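Local coordinates for nonsense-mediated mRNA decay protein 2 (Saccharomyces cerevisiae, PDB 4LUN) that takes part in the nonsense-mediated decay of mRNAs that contain premature stop codons and interacts with the Upf1 helicase through its C-terminus, at residues A[99-104]-A[153-158]. Numbering follows the deposited sequence.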
# COMPACT_ATOMS: atom_id res chain seq x y z
N GLY A 99 -4.55 -18.59 7.31
CA GLY A 99 -4.79 -20.02 7.32
C GLY A 99 -3.80 -20.77 6.45
O GLY A 99 -3.23 -21.79 6.86
N LEU A 100 -3.58 -20.27 5.24
CA LEU A 100 -2.66 -20.89 4.32
C LEU A 100 -1.24 -20.82 4.86
O LEU A 100 -0.49 -21.78 4.74
CB LEU A 100 -2.75 -20.23 2.94
CG LEU A 100 -3.94 -20.69 2.11
CD1 LEU A 100 -4.21 -19.71 0.99
CD2 LEU A 100 -3.66 -22.08 1.55
N HIS A 101 -0.88 -19.69 5.45
CA HIS A 101 0.43 -19.54 6.07
C HIS A 101 0.60 -20.50 7.25
O HIS A 101 1.68 -21.05 7.48
CB HIS A 101 0.65 -18.08 6.52
CG HIS A 101 1.85 -17.89 7.38
ND1 HIS A 101 3.14 -17.97 6.90
CD2 HIS A 101 1.97 -17.65 8.71
CE1 HIS A 101 3.99 -17.78 7.89
NE2 HIS A 101 3.31 -17.58 9.00
N GLN A 102 -0.47 -20.71 8.00
CA GLN A 102 -0.40 -21.58 9.17
C GLN A 102 -0.28 -23.05 8.75
O GLN A 102 0.35 -23.85 9.44
CB GLN A 102 -1.61 -21.36 10.07
CG GLN A 102 -1.53 -20.05 10.84
CD GLN A 102 -2.86 -19.60 11.37
OE1 GLN A 102 -3.77 -20.40 11.54
NE2 GLN A 102 -2.99 -18.30 11.61
N ARG A 103 -0.88 -23.39 7.61
CA ARG A 103 -0.80 -24.76 7.09
C ARG A 103 0.57 -25.05 6.48
O ARG A 103 1.15 -26.12 6.71
CB ARG A 103 -1.88 -25.01 6.03
CG ARG A 103 -3.23 -25.47 6.56
CD ARG A 103 -3.23 -26.94 7.00
NE ARG A 103 -2.60 -27.84 6.04
CZ ARG A 103 -3.25 -28.51 5.09
NH1 ARG A 103 -4.56 -28.39 4.94
NH2 ARG A 103 -2.57 -29.31 4.27
N PHE A 104 1.10 -24.10 5.71
CA PHE A 104 2.29 -24.35 4.90
C PHE A 104 3.55 -23.55 5.24
O PHE A 104 4.62 -23.85 4.71
CB PHE A 104 1.97 -24.19 3.41
CG PHE A 104 0.77 -24.98 2.97
CD1 PHE A 104 0.82 -26.37 2.93
CD2 PHE A 104 -0.41 -24.35 2.60
CE1 PHE A 104 -0.29 -27.10 2.54
CE2 PHE A 104 -1.51 -25.08 2.21
CZ PHE A 104 -1.45 -26.46 2.17
N VAL A 153 -0.34 -8.76 10.90
CA VAL A 153 -0.62 -10.08 11.47
C VAL A 153 0.55 -11.05 11.35
O VAL A 153 0.41 -12.24 11.62
CB VAL A 153 -1.95 -10.71 10.94
CG1 VAL A 153 -3.13 -9.83 11.32
CG2 VAL A 153 -1.88 -10.96 9.44
N GLY A 154 1.72 -10.55 10.96
CA GLY A 154 2.91 -11.37 10.99
C GLY A 154 3.09 -12.35 9.85
O GLY A 154 3.90 -13.28 9.93
N VAL A 155 2.35 -12.15 8.77
CA VAL A 155 2.52 -13.00 7.59
C VAL A 155 3.66 -12.47 6.72
O VAL A 155 4.61 -13.20 6.40
CB VAL A 155 1.22 -13.07 6.77
CG1 VAL A 155 1.45 -13.84 5.47
CG2 VAL A 155 0.13 -13.75 7.60
N PHE A 156 3.55 -11.21 6.34
CA PHE A 156 4.55 -10.52 5.51
C PHE A 156 5.44 -9.66 6.40
O PHE A 156 5.04 -8.56 6.76
CB PHE A 156 3.86 -9.57 4.54
CG PHE A 156 3.17 -10.24 3.38
CD1 PHE A 156 3.37 -11.58 3.08
CD2 PHE A 156 2.35 -9.49 2.55
CE1 PHE A 156 2.74 -12.16 1.99
CE2 PHE A 156 1.71 -10.06 1.46
CZ PHE A 156 1.91 -11.40 1.17
N ARG A 157 6.64 -10.12 6.73
CA ARG A 157 7.44 -9.44 7.74
C ARG A 157 8.68 -8.74 7.23
O ARG A 157 8.94 -7.59 7.59
CB ARG A 157 7.88 -10.43 8.82
CG ARG A 157 6.76 -11.35 9.28
CD ARG A 157 7.22 -12.24 10.43
NE ARG A 157 8.25 -13.21 10.03
CZ ARG A 157 8.85 -14.03 10.88
NH1 ARG A 157 8.54 -14.00 12.17
NH2 ARG A 157 9.78 -14.88 10.45
N THR A 158 9.47 -9.44 6.42
CA THR A 158 10.80 -8.95 6.07
C THR A 158 11.32 -9.66 4.83
O THR A 158 10.88 -10.76 4.52
CB THR A 158 11.79 -9.17 7.25
OG1 THR A 158 13.12 -8.82 6.85
CG2 THR A 158 11.77 -10.63 7.69
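H101, near the end of helix 87-104, faces V155 and G154 just beyond helix 130-152, and its side chain illustrates how a ring can lie against a loop in van der Waals contact while its nitrogens bond to two other helices. The bond from CA to CB is directed at the loop, and CB sits 4.4 Å from CG1 of V155. With CG anti to the backbone N (chi1 169°), the imidazole extends outward from the helix. Its CG lies 4.5 Å from V155 CG2, a methyl that meets the ring obliquely. Farther out, NE2 of H101 comes within 4.4 Å of G154 O, too long for a hydrogen bond. The contact is therefore loose and mainly apolar, burying 107 Å² in all.

The polar tip is satisfied elsewhere: ND1 hydrogen-bonds to T109 OG1 on helix 106-116, and NE2 to N13 O on helix 3-17. Bonds at both nitrogens limit rotation of the buried ring. Helix 3-17 also reaches the loop directly, where V155 O accepts a bond from W17 NE1.

Across from H101, V155 N bonds to L150 O and G154 N to Y151 O, closing a Schellman motif that ends helix 130-152, with G154 (positive phi) at C-prime. The contact thus joins one helix to the loop after another in Upf2's helical, HEAT-repeat N-terminal MIF4G domain.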